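PDB 3OOQ: amidohydrolase from Thermotoga maritima, which probably acts as a TIM-barrel hydrolase of the amidohydrolase family, perhaps on a cyclic amide such as allantoin. Local coordinates for residues F[111-116]-F[376-381]; F[122-127]-F[176-181]; F[131-136]-F[348-353]; F[234-239]-F[247-252]; F[289-294]-F[330-335]. One frame throughout, in Å; residues are numbered along the deposited sequence.

The five contacts are spread over a chain consistent with a TIM barrel and a small beta domain. Contacts 1 and 3 form one cluster, their centres about 7 Å apart, joined where D381 of 376-381 salt-bridges to K133 and R135 of 131-136. Contacts 2 and 4 make a second cluster on the opposite side of the chain's centre, centres about 13 Å apart, with helix 172-198 packed on helix 230-243; both touch the second subunit. Strand 125-133 serves contacts 2 and 3, whose centres lie about 30 Å apart. Contact 5 stands apart, its centre about 20 Å from that of contact 4. The second segment of contact 4 carries H251, grouped with H63, H226 and H228 in the probable active-site region.

Contact 1 of 5, residues F[111-116]-F[376-381]; sequences GVTSVM and ERVYID
No flat group lies between T113 and its two partners, V378 and I380; the flat groups of this contact belong to the other side of strand 376-380. There the R377 guanidinium takes the hydroxyl of Y379 at its edge, 8° out of its plane, with R377 NH1 donating to Y379 OH at 2.8 Å, and the Y379 ring meets F9 edge-to-face. On the side facing strand 112-116 the contact is aliphatic. T113 CG2 comes to 3.5 Å from V378 CG1, the side chains passing at a slant. The same methyl lies 3.9 Å from I380 CG1, while I380 CD1 reaches T113 CB, also at 3.9 Å, as the side chains of T113 and I380 run past each other in opposite directions. Rotation of T113 explains this: with OG1 at chi1 56°, CG2 is anti to the carbonyl carbon and is the branch that meets both partners. With an alanine here instead of I380, the methylene and methyl packed on T113 are gone, which would probably leave a gap beside T113 and loosen the side facing V385. The strand axes, 8.6 Å apart and 33° from parallel, are too distant for backbone pairing, and the strands are joined instead through 54-64 and 361-364. Barrel strand and what is probably the small beta domain are therefore joined by buried methyl and methylene packing, with no hydrogen bond across.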
# COMPACT_ATOMS: atom_id res chain seq x y z
N GLY F 111 -4.13 -34.50 33.85
CA GLY F 111 -3.80 -35.91 33.69
C GLY F 111 -3.24 -36.30 32.35
O GLY F 111 -3.20 -37.48 32.04
N VAL F 112 -2.80 -35.32 31.56
CA VAL F 112 -2.18 -35.57 30.26
C VAL F 112 -0.66 -35.63 30.38
O VAL F 112 -0.02 -34.71 30.90
CB VAL F 112 -2.57 -34.47 29.23
CG1 VAL F 112 -1.97 -34.78 27.86
CG2 VAL F 112 -4.09 -34.38 29.11
N THR F 113 -0.06 -36.70 29.86
CA THR F 113 1.38 -36.88 30.03
C THR F 113 2.16 -36.88 28.72
O THR F 113 3.33 -36.51 28.71
CB THR F 113 1.69 -38.18 30.80
OG1 THR F 113 1.09 -39.29 30.12
CG2 THR F 113 1.16 -38.10 32.23
N SER F 114 1.53 -37.30 27.63
CA SER F 114 2.19 -37.39 26.32
C SER F 114 1.34 -36.75 25.23
O SER F 114 0.11 -36.84 25.27
CB SER F 114 2.45 -38.86 25.93
OG SER F 114 3.36 -39.49 26.82
N VAL F 115 1.98 -36.12 24.25
CA VAL F 115 1.28 -35.51 23.13
C VAL F 115 2.14 -35.60 21.88
O VAL F 115 3.37 -35.63 21.95
CB VAL F 115 0.94 -33.99 23.38
CG1 VAL F 115 0.15 -33.78 24.68
CG2 VAL F 115 2.21 -33.16 23.45
N MSE F 116 1.49 -35.63 20.73
CA MSE F 116 2.19 -35.24 19.52
C MSE F 116 2.07 -33.72 19.30
O MSE F 116 0.97 -33.18 19.15
CB MSE F 116 1.76 -36.00 18.28
CG MSE F 116 2.88 -35.88 17.22
SE MSE F 116 2.49 -36.48 15.51
CE MSE F 116 0.83 -35.49 15.16
N GLU F 376 -4.10 -35.81 41.95
CA GLU F 376 -3.26 -35.67 43.13
C GLU F 376 -1.78 -35.78 42.82
O GLU F 376 -0.97 -35.10 43.44
CB GLU F 376 -3.69 -36.67 44.21
CG GLU F 376 -5.16 -36.44 44.62
CD GLU F 376 -5.60 -37.25 45.82
OE1 GLU F 376 -4.81 -38.11 46.29
OE2 GLU F 376 -6.75 -37.03 46.29
N ARG F 377 -1.42 -36.64 41.88
CA ARG F 377 -0.01 -36.87 41.53
C ARG F 377 0.10 -37.38 40.13
O ARG F 377 -0.81 -38.04 39.64
CB ARG F 377 0.61 -37.94 42.44
CG ARG F 377 0.90 -37.51 43.85
CD ARG F 377 1.74 -38.56 44.51
NE ARG F 377 1.79 -38.42 45.97
CZ ARG F 377 2.47 -39.23 46.77
NH1 ARG F 377 3.16 -40.24 46.25
NH2 ARG F 377 2.47 -39.03 48.08
N VAL F 378 1.24 -37.11 39.49
CA VAL F 378 1.54 -37.63 38.15
C VAL F 378 2.97 -38.12 38.14
O VAL F 378 3.88 -37.41 38.60
CB VAL F 378 1.36 -36.56 37.03
CG1 VAL F 378 1.63 -37.18 35.62
CG2 VAL F 378 -0.03 -35.95 37.08
N TYR F 379 3.16 -39.33 37.62
CA TYR F 379 4.47 -39.90 37.40
C TYR F 379 4.61 -40.07 35.90
O TYR F 379 3.64 -40.36 35.22
CB TYR F 379 4.58 -41.28 38.07
CG TYR F 379 4.46 -41.24 39.59
CD1 TYR F 379 3.20 -41.17 40.20
CD2 TYR F 379 5.59 -41.29 40.41
CE1 TYR F 379 3.07 -41.15 41.59
CE2 TYR F 379 5.47 -41.27 41.81
CZ TYR F 379 4.21 -41.20 42.38
OH TYR F 379 4.07 -41.19 43.74
N ILE F 380 5.83 -39.85 35.41
CA ILE F 380 6.18 -40.09 34.01
C ILE F 380 7.50 -40.86 34.07
O ILE F 380 8.43 -40.43 34.76
CB ILE F 380 6.35 -38.77 33.22
CG1 ILE F 380 4.97 -38.10 33.04
CG2 ILE F 380 7.03 -39.02 31.86
CD1 ILE F 380 4.98 -36.77 32.27
N ASP F 381 7.58 -41.99 33.39
CA ASP F 381 8.75 -42.89 33.53
C ASP F 381 9.06 -43.18 35.02
O ASP F 381 10.22 -43.24 35.43
CB ASP F 381 9.99 -42.30 32.84
CG ASP F 381 9.77 -42.04 31.37
OD1 ASP F 381 9.04 -42.82 30.71
OD2 ASP F 381 10.33 -41.06 30.87

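Contact 2 of 5, residues F[122-127]-F[176-181]; sequences ANPVGG and AGVIRD
P124, at the turn into strand 125-133, packs against V178 and I179 on helix 172-198 and takes part in two of the three side-chain contacts. The buried part is formed by P124, V125 and I179. I179 CD1 lies 3.6 Å from P124 O, a carbonyl belonging to a residue that is backbone-bonded to A153, and I179 CG1 lies 4.0 Å from P124 CB. The branch gets there because CG1 stands anti to the carbonyl carbon (chi1 -65°) and the chain runs on extended to CD1, bringing the end of the side chain nearer than its root suggests. V125 CG2 reaches the same I179 CG1 from the next residue at 4.0 Å, the two side chains passing at an angle. Shortening I179 to an alanine removes the CG1 and CD1 contacts to P124 and V125 CG2 and is likely to open a gap beside P124, toward I239 and F154. V178 packs just as closely, its CG1 3.8 Å from P124 CB and 4.2 Å from P124 CG, but it lies on the partly exposed side, beside V87 of a loop. Beyond it the helix faces the subunit boundary, where R180 turns to E242 and to D95 of the second subunit. The apolar seam thus ties the start of strand 125-133 to the N-terminal part of the long helix 172-198, with P158 of helix 156-164 also against P124, and I239 of helix 230-243 against I179.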
# COMPACT_ATOMS: atom_id res chain seq x y z
N ALA F 122 -2.11 -24.04 8.46
CA ALA F 122 -1.93 -22.96 7.50
C ALA F 122 -1.44 -23.47 6.16
O ALA F 122 -1.86 -22.96 5.11
CB ALA F 122 -0.96 -21.92 8.06
N ASN F 123 -0.52 -24.44 6.18
CA ASN F 123 0.16 -24.87 4.96
C ASN F 123 -0.35 -26.18 4.39
O ASN F 123 -0.58 -27.12 5.15
CB ASN F 123 1.65 -25.04 5.20
CG ASN F 123 2.34 -23.74 5.57
OD1 ASN F 123 1.74 -22.67 5.47
ND2 ASN F 123 3.59 -23.83 5.99
N PRO F 124 -0.49 -26.25 3.04
CA PRO F 124 -0.73 -27.54 2.39
C PRO F 124 0.22 -28.61 2.95
O PRO F 124 -0.24 -29.70 3.28
CB PRO F 124 -0.49 -27.24 0.92
CG PRO F 124 -1.03 -25.80 0.76
CD PRO F 124 -0.62 -25.12 2.09
N VAL F 125 1.51 -28.28 3.07
CA VAL F 125 2.51 -29.14 3.72
C VAL F 125 3.18 -28.33 4.81
O VAL F 125 3.96 -27.42 4.53
CB VAL F 125 3.58 -29.70 2.72
CG1 VAL F 125 4.48 -30.74 3.43
CG2 VAL F 125 2.91 -30.36 1.49
N GLY F 126 2.88 -28.65 6.06
CA GLY F 126 3.23 -27.79 7.20
C GLY F 126 4.53 -28.06 7.96
O GLY F 126 5.12 -27.13 8.52
N GLY F 127 4.98 -29.32 8.00
CA GLY F 127 6.17 -29.68 8.78
C GLY F 127 6.00 -30.94 9.62
O GLY F 127 4.98 -31.62 9.52
N ALA F 176 -4.59 -29.29 -3.40
CA ALA F 176 -4.29 -30.62 -3.90
C ALA F 176 -3.15 -30.58 -4.94
O ALA F 176 -2.26 -31.44 -4.92
CB ALA F 176 -5.57 -31.26 -4.50
N GLY F 177 -3.20 -29.63 -5.86
CA GLY F 177 -2.11 -29.48 -6.82
C GLY F 177 -0.75 -29.28 -6.16
O GLY F 177 0.25 -29.86 -6.59
N VAL F 178 -0.71 -28.44 -5.12
CA VAL F 178 0.55 -28.15 -4.40
C VAL F 178 1.12 -29.43 -3.76
O VAL F 178 2.32 -29.70 -3.84
CB VAL F 178 0.33 -27.04 -3.34
CG1 VAL F 178 1.50 -26.96 -2.36
CG2 VAL F 178 0.14 -25.69 -4.03
N ILE F 179 0.26 -30.21 -3.12
CA ILE F 179 0.69 -31.45 -2.48
C ILE F 179 1.12 -32.49 -3.54
O ILE F 179 2.18 -33.12 -3.42
CB ILE F 179 -0.41 -31.98 -1.54
CG1 ILE F 179 -0.60 -30.97 -0.38
CG2 ILE F 179 -0.04 -33.40 -0.99
CD1 ILE F 179 -1.90 -31.12 0.39
N ARG F 180 0.33 -32.63 -4.60
CA ARG F 180 0.71 -33.53 -5.69
C ARG F 180 2.05 -33.17 -6.30
O ARG F 180 2.88 -34.04 -6.63
CB ARG F 180 -0.31 -33.48 -6.82
CG ARG F 180 -1.33 -34.53 -6.77
CD ARG F 180 -1.88 -34.87 -8.18
NE ARG F 180 -2.93 -35.81 -7.91
CZ ARG F 180 -4.12 -35.45 -7.44
NH1 ARG F 180 -5.03 -36.38 -7.16
NH2 ARG F 180 -4.42 -34.16 -7.29
N ASP F 181 2.25 -31.87 -6.51
CA ASP F 181 3.47 -31.38 -7.10
C ASP F 181 4.63 -31.76 -6.18
O ASP F 181 5.66 -32.24 -6.65
CB ASP F 181 3.37 -29.87 -7.32
CG ASP F 181 4.61 -29.28 -7.89
OD1 ASP F 181 4.82 -29.42 -9.11
OD2 ASP F 181 5.40 -28.69 -7.13

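Contact 3 of 5, residues F[131-136]-F[348-353]; sequences VIKFRS and DRIGSI
K133 and R135, where strand 125-133 runs out into a turn, meet I350 and R349 of the loop 348-353 in a partly buried contact, half aliphatic and half cationic, beside strand 375-380. The aliphatic half is K133 CE on I350 CG2 at 3.9 Å: the lysine chain, extended beyond CG, slides past the isoleucine in the opposite direction. Its NZ ends among three carboxylates, salt-bridged to D358, D360 and D381. In the cationic half R349 NH2 sits at the edge of the R135 guanidinium, in its plane, 3.8 Å from R135 NH2. The two planes are only 14° apart, although the side chains cross at about a right angle; both arginine chains bend at chi3 (R135 94°, R349 66°). One water bridges them, accepting from R349 NH2 at 2.8 Å, in the plane of that guanidinium, and from R135 NH2 at 3.1 Å. R349 NH2 is also salt-bridged to D358, R135 NE to D381, and R135 NH1 bonds to the carbonyls of E141 and I143. Three cations thus gather round D358, D360 and D381, and these carboxylates probably offset the nearness of like charges, so the loop is held through shared anions and water.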
# COMPACT_ATOMS: atom_id res chain seq x y z
N VAL F 131 6.42 -36.92 19.01
CA VAL F 131 5.74 -37.28 20.24
C VAL F 131 6.66 -36.99 21.40
O VAL F 131 7.83 -37.39 21.40
CB VAL F 131 5.33 -38.78 20.28
CG1 VAL F 131 4.56 -39.06 21.58
CG2 VAL F 131 4.52 -39.16 19.05
N ILE F 132 6.15 -36.28 22.39
CA ILE F 132 6.96 -35.95 23.55
C ILE F 132 6.19 -36.26 24.83
O ILE F 132 4.97 -36.44 24.81
CB ILE F 132 7.42 -34.45 23.54
CG1 ILE F 132 6.22 -33.49 23.55
CG2 ILE F 132 8.30 -34.15 22.31
CD1 ILE F 132 5.95 -32.86 24.87
N LYS F 133 6.93 -36.33 25.93
CA LYS F 133 6.33 -36.46 27.25
C LYS F 133 6.73 -35.24 28.05
O LYS F 133 7.79 -34.68 27.81
CB LYS F 133 6.89 -37.68 27.97
CG LYS F 133 6.54 -39.00 27.36
CD LYS F 133 6.86 -40.09 28.37
CE LYS F 133 6.81 -41.44 27.73
NZ LYS F 133 6.93 -42.47 28.78
N PHE F 134 5.89 -34.85 29.01
CA PHE F 134 6.14 -33.66 29.83
C PHE F 134 7.07 -33.99 30.99
O PHE F 134 6.72 -33.77 32.15
CB PHE F 134 4.82 -33.08 30.38
CG PHE F 134 3.81 -32.72 29.32
CD1 PHE F 134 4.18 -32.03 28.16
CD2 PHE F 134 2.45 -33.00 29.52
CE1 PHE F 134 3.24 -31.68 27.18
CE2 PHE F 134 1.50 -32.66 28.54
CZ PHE F 134 1.91 -31.99 27.37
N ARG F 135 8.26 -34.52 30.69
CA ARG F 135 9.17 -35.04 31.70
C ARG F 135 10.29 -34.10 32.16
O ARG F 135 10.89 -34.33 33.21
CB ARG F 135 9.76 -36.42 31.31
CG ARG F 135 10.19 -36.55 29.85
CD ARG F 135 11.13 -37.74 29.62
NE ARG F 135 10.50 -39.00 29.19
CZ ARG F 135 10.76 -39.64 28.04
NH1 ARG F 135 11.62 -39.16 27.16
NH2 ARG F 135 10.14 -40.78 27.77
N SER F 136 10.59 -33.05 31.40
CA SER F 136 11.79 -32.26 31.64
C SER F 136 11.72 -30.91 30.89
O SER F 136 10.97 -30.76 29.94
CB SER F 136 13.02 -33.07 31.16
OG SER F 136 14.19 -32.30 31.08
N ASP F 348 3.07 -50.02 22.48
CA ASP F 348 3.97 -50.87 23.26
C ASP F 348 4.56 -50.10 24.44
O ASP F 348 5.13 -50.70 25.35
CB ASP F 348 5.10 -51.42 22.37
CG ASP F 348 5.90 -50.30 21.69
OD1 ASP F 348 7.14 -50.38 21.64
OD2 ASP F 348 5.29 -49.33 21.22
N ARG F 349 4.40 -48.78 24.44
CA ARG F 349 5.06 -47.92 25.43
C ARG F 349 4.13 -47.16 26.37
O ARG F 349 4.39 -47.09 27.58
CB ARG F 349 6.01 -46.95 24.73
CG ARG F 349 7.31 -47.62 24.29
CD ARG F 349 8.27 -46.59 23.78
NE ARG F 349 8.71 -45.70 24.85
CZ ARG F 349 9.64 -44.76 24.70
NH1 ARG F 349 10.25 -44.61 23.53
NH2 ARG F 349 9.98 -43.99 25.73
N ILE F 350 3.06 -46.60 25.82
CA ILE F 350 2.20 -45.69 26.58
C ILE F 350 0.72 -45.99 26.34
O ILE F 350 0.38 -46.77 25.46
CB ILE F 350 2.46 -44.21 26.21
CG1 ILE F 350 2.30 -44.01 24.69
CG2 ILE F 350 3.84 -43.76 26.67
CD1 ILE F 350 2.41 -42.55 24.23
N GLY F 351 -0.13 -45.35 27.14
CA GLY F 351 -1.58 -45.42 26.96
C GLY F 351 -2.33 -46.57 27.63
O GLY F 351 -3.52 -46.76 27.35
N SER F 352 -1.66 -47.35 28.48
CA SER F 352 -2.30 -48.43 29.27
C SER F 352 -1.49 -48.80 30.50
O SER F 352 -0.28 -48.53 30.57
CB SER F 352 -2.54 -49.69 28.41
OG SER F 352 -1.32 -50.32 28.03
N ILE F 353 -2.15 -49.42 31.47
CA ILE F 353 -1.42 -49.96 32.62
C ILE F 353 -1.21 -51.45 32.41
O ILE F 353 -1.98 -52.29 32.91
CB ILE F 353 -2.10 -49.67 33.98
CG1 ILE F 353 -2.49 -48.19 34.09
CG2 ILE F 353 -1.15 -50.09 35.12
CD1 ILE F 353 -3.05 -47.78 35.45
O HOH W 1 11.87 -41.96 25.46

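Contact 4 of 5, residues F[234-239]-F[247-252]; sequences LTAIRI and LVIEHG
On the flank of helix 230-243 that lies clear of the A236–L247 contact, T235 OG1 has two partners: the carbonyl of D231, one turn earlier, and R238 NH2, which donates to it through a weak bond (2.9 Å, 122°). T235 CA lies over one face of that guanidinium, off toward its rim, and R238 NH2 goes on to a salt bridge with D95 of the second subunit. The contact with strand 247-249 is wholly apolar. L247 CD1 meets I237 CG1 at 4.0 Å, the side chains crossing at about a right angle, and stands 4.3 Å from A236 C. CD1 of L247 is carried toward the helix with CG between the backbone N and the carbonyl carbon (chi1 85°). I249 CD1 meets the methyl of A236, CB, at 4.1 Å. The axes of the short segments run antiparallel (177°), 9.6 Å apart at closest, the usual layering of helix on strand in a beta-alpha-beta crossover. Here the unit is strand 223-227, helix 230-243 and strand 247-249, with M225 of the first strand touching both A236 and L247; helix 172-198 packs against T235 and I239.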
# COMPACT_ATOMS: atom_id res chain seq x y z
N LEU F 234 -11.70 -37.22 1.54
CA LEU F 234 -11.57 -38.17 0.43
C LEU F 234 -10.43 -37.77 -0.51
O LEU F 234 -9.73 -38.63 -1.01
CB LEU F 234 -12.89 -38.28 -0.35
CG LEU F 234 -14.05 -38.90 0.43
CD1 LEU F 234 -15.37 -38.55 -0.25
CD2 LEU F 234 -13.90 -40.42 0.54
N THR F 235 -10.23 -36.47 -0.70
CA THR F 235 -9.09 -35.97 -1.49
C THR F 235 -7.77 -36.37 -0.82
O THR F 235 -6.85 -36.84 -1.48
CB THR F 235 -9.14 -34.42 -1.65
OG1 THR F 235 -10.29 -34.07 -2.41
CG2 THR F 235 -7.91 -33.87 -2.38
N ALA F 236 -7.69 -36.17 0.49
CA ALA F 236 -6.51 -36.58 1.25
C ALA F 236 -6.21 -38.08 1.01
O ALA F 236 -5.07 -38.47 0.74
CB ALA F 236 -6.71 -36.29 2.72
N ILE F 237 -7.25 -38.91 1.07
CA ILE F 237 -7.10 -40.36 0.81
C ILE F 237 -6.65 -40.63 -0.65
O ILE F 237 -5.74 -41.45 -0.89
CB ILE F 237 -8.40 -41.15 1.17
CG1 ILE F 237 -8.72 -41.00 2.67
CG2 ILE F 237 -8.30 -42.65 0.82
CD1 ILE F 237 -10.17 -41.31 3.02
N ARG F 238 -7.26 -39.93 -1.61
CA ARG F 238 -6.89 -40.12 -3.02
C ARG F 238 -5.42 -39.86 -3.24
O ARG F 238 -4.75 -40.62 -3.94
CB ARG F 238 -7.70 -39.23 -3.96
CG ARG F 238 -9.04 -39.78 -4.34
CD ARG F 238 -9.61 -39.09 -5.60
NE ARG F 238 -9.60 -37.62 -5.57
CZ ARG F 238 -10.41 -36.85 -4.85
NH1 ARG F 238 -11.33 -37.38 -4.04
NH2 ARG F 238 -10.30 -35.52 -4.93
N ILE F 239 -4.92 -38.80 -2.62
CA ILE F 239 -3.50 -38.48 -2.77
C ILE F 239 -2.61 -39.52 -2.08
O ILE F 239 -1.60 -39.93 -2.64
CB ILE F 239 -3.21 -37.05 -2.28
CG1 ILE F 239 -3.80 -36.05 -3.31
CG2 ILE F 239 -1.70 -36.84 -2.12
CD1 ILE F 239 -3.97 -34.64 -2.81
N LEU F 247 -1.59 -42.71 6.03
CA LEU F 247 -2.20 -41.49 6.51
C LEU F 247 -3.01 -41.65 7.77
O LEU F 247 -3.50 -42.74 8.08
CB LEU F 247 -3.08 -40.82 5.42
CG LEU F 247 -4.54 -41.24 5.20
CD1 LEU F 247 -5.38 -40.12 4.65
CD2 LEU F 247 -4.61 -42.42 4.24
N VAL F 248 -3.13 -40.54 8.47
CA VAL F 248 -4.09 -40.35 9.53
C VAL F 248 -4.88 -39.11 9.14
O VAL F 248 -4.33 -38.14 8.63
CB VAL F 248 -3.35 -40.12 10.90
CG1 VAL F 248 -4.32 -39.83 12.01
CG2 VAL F 248 -2.45 -41.33 11.27
N ILE F 249 -6.19 -39.13 9.36
CA ILE F 249 -7.01 -37.95 9.16
C ILE F 249 -7.11 -37.17 10.47
O ILE F 249 -7.45 -37.76 11.51
CB ILE F 249 -8.42 -38.35 8.69
CG1 ILE F 249 -8.37 -39.07 7.33
CG2 ILE F 249 -9.33 -37.14 8.65
CD1 ILE F 249 -8.06 -38.14 6.13
N GLU F 250 -6.80 -35.87 10.43
CA GLU F 250 -6.91 -35.01 11.61
C GLU F 250 -8.24 -34.26 11.58
O GLU F 250 -8.63 -33.73 10.53
CB GLU F 250 -5.77 -33.98 11.68
CG GLU F 250 -4.39 -34.46 11.31
CD GLU F 250 -3.95 -35.68 12.11
OE1 GLU F 250 -3.34 -36.57 11.48
OE2 GLU F 250 -4.22 -35.75 13.34
N HIS F 251 -8.89 -34.19 12.74
CA HIS F 251 -10.23 -33.61 12.93
C HIS F 251 -11.34 -34.47 12.29
O HIS F 251 -12.21 -34.98 13.01
CB HIS F 251 -10.32 -32.16 12.45
CG HIS F 251 -9.14 -31.32 12.82
ND1 HIS F 251 -8.86 -30.97 14.13
CD2 HIS F 251 -8.17 -30.76 12.06
CE1 HIS F 251 -7.76 -30.23 14.15
NE2 HIS F 251 -7.33 -30.08 12.91
N GLY F 252 -11.31 -34.61 10.97
CA GLY F 252 -12.26 -35.47 10.26
C GLY F 252 -13.70 -35.15 10.63
O GLY F 252 -14.52 -36.05 10.84

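Contact 5 of 5, residues F[289-294]-F[330-335]; sequences ETIAKL and EDLLKI
I291 turns its CG2 anti to the backbone N (CG1 at chi1 -70°) and runs on extended to CD1, so that both methyls face L332 and I335 of 330-335. I335 replies with CG1 between its backbone N and carbonyl carbon (chi1 70°), which carries CD1 toward the same isoleucine. L332 CD2 is met equally by the two I291 methyls, at 4.0 Å from I291 CG2 and 4.0 Å from I291 CD1, the side chains crossing at about a right angle. I335 CD1 approaches at a slant, 4.1 Å from I291 CG2 and 4.2 Å from I291 CD1. One branched side chain is thus touched on both of its methyls by two residues spaced three apart along the other segment. Further packing comes from A322 against I291 and M323 against L332. I335 also bonds through its backbone to L303 and rests on I301, which L294 touches as well. Helix 290-297, through L294, and I335, which follows helix 329-334, therefore both rest on strand 301-303, consistent with the outer helices of a TIM barrel. All three touching residues are buried, and no hydrogen bond or charge crosses between the segments. The contact itself is therefore apolar packing, its geometry set by the shapes of these branched side chains.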
# COMPACT_ATOMS: atom_id res chain seq x y z
N GLU F 289 -21.67 -36.44 18.49
CA GLU F 289 -22.17 -37.77 18.12
C GLU F 289 -21.22 -38.56 17.23
O GLU F 289 -21.38 -39.78 17.08
CB GLU F 289 -23.50 -37.63 17.40
CG GLU F 289 -24.62 -37.13 18.29
CD GLU F 289 -25.97 -37.33 17.65
OE1 GLU F 289 -26.06 -37.25 16.40
OE2 GLU F 289 -26.94 -37.58 18.38
N THR F 290 -20.26 -37.87 16.63
CA THR F 290 -19.28 -38.51 15.76
C THR F 290 -18.47 -39.60 16.48
O THR F 290 -18.12 -40.62 15.89
CB THR F 290 -18.36 -37.44 15.07
OG1 THR F 290 -17.83 -37.98 13.86
CG2 THR F 290 -17.21 -37.02 15.97
N ILE F 291 -18.19 -39.40 17.77
CA ILE F 291 -17.46 -40.39 18.53
C ILE F 291 -18.21 -41.74 18.44
O ILE F 291 -17.68 -42.73 17.93
CB ILE F 291 -17.23 -39.94 19.99
CG1 ILE F 291 -16.20 -38.79 20.03
CG2 ILE F 291 -16.79 -41.13 20.88
CD1 ILE F 291 -16.13 -38.06 21.36
N ALA F 292 -19.46 -41.74 18.89
CA ALA F 292 -20.33 -42.92 18.83
C ALA F 292 -20.39 -43.49 17.42
O ALA F 292 -20.23 -44.70 17.23
CB ALA F 292 -21.74 -42.54 19.30
N LYS F 293 -20.62 -42.61 16.44
CA LYS F 293 -20.86 -43.05 15.08
C LYS F 293 -19.65 -43.78 14.52
O LYS F 293 -19.78 -44.85 13.92
CB LYS F 293 -21.29 -41.89 14.19
CG LYS F 293 -22.63 -41.31 14.57
CD LYS F 293 -22.98 -40.06 13.78
CE LYS F 293 -24.45 -39.73 13.97
NZ LYS F 293 -25.09 -39.46 12.67
N LEU F 294 -18.47 -43.21 14.72
CA LEU F 294 -17.26 -43.80 14.17
C LEU F 294 -16.94 -45.09 14.91
O LEU F 294 -16.65 -46.09 14.27
CB LEU F 294 -16.10 -42.80 14.20
CG LEU F 294 -16.32 -41.59 13.26
CD1 LEU F 294 -15.16 -40.62 13.29
CD2 LEU F 294 -16.57 -42.07 11.83
N GLU F 330 -16.04 -46.44 28.82
CA GLU F 330 -14.97 -47.38 28.47
C GLU F 330 -14.27 -46.95 27.17
O GLU F 330 -13.04 -46.91 27.09
CB GLU F 330 -15.55 -48.81 28.33
CG GLU F 330 -14.54 -49.95 28.18
CD GLU F 330 -15.22 -51.32 27.98
OE1 GLU F 330 -14.69 -52.13 27.18
OE2 GLU F 330 -16.27 -51.59 28.61
N ASP F 331 -15.08 -46.61 26.18
CA ASP F 331 -14.60 -46.14 24.87
C ASP F 331 -13.89 -44.78 24.95
O ASP F 331 -12.81 -44.57 24.35
CB ASP F 331 -15.78 -46.04 23.89
CG ASP F 331 -16.32 -47.39 23.45
OD1 ASP F 331 -15.54 -48.36 23.37
OD2 ASP F 331 -17.54 -47.49 23.18
N LEU F 332 -14.52 -43.86 25.67
CA LEU F 332 -13.98 -42.52 25.84
C LEU F 332 -12.63 -42.55 26.55
O LEU F 332 -11.76 -41.71 26.28
CB LEU F 332 -14.97 -41.64 26.59
CG LEU F 332 -16.25 -41.33 25.82
CD1 LEU F 332 -17.33 -40.84 26.78
CD2 LEU F 332 -15.97 -40.28 24.72
N LEU F 333 -12.46 -43.50 27.47
CA LEU F 333 -11.15 -43.67 28.09
C LEU F 333 -10.10 -44.17 27.10
O LEU F 333 -8.99 -43.63 27.06
CB LEU F 333 -11.24 -44.58 29.33
CG LEU F 333 -11.97 -43.95 30.50
CD1 LEU F 333 -12.30 -45.02 31.59
CD2 LEU F 333 -11.10 -42.84 31.05
N LYS F 334 -10.48 -45.16 26.29
CA LYS F 334 -9.58 -45.73 25.26
C LYS F 334 -9.14 -44.67 24.23
O LYS F 334 -7.97 -44.65 23.82
CB LYS F 334 -10.23 -46.90 24.52
CG LYS F 334 -10.53 -48.13 25.35
CD LYS F 334 -11.05 -49.28 24.49
CE LYS F 334 -11.38 -50.51 25.37
NZ LYS F 334 -11.52 -51.78 24.59
N ILE F 335 -10.06 -43.82 23.80
CA ILE F 335 -9.71 -42.80 22.80
C ILE F 335 -8.82 -41.68 23.37
O ILE F 335 -8.34 -40.80 22.62
CB ILE F 335 -10.94 -42.24 22.05
CG1 ILE F 335 -11.80 -41.36 22.97
CG2 ILE F 335 -11.73 -43.36 21.43
CD1 ILE F 335 -12.98 -40.68 22.22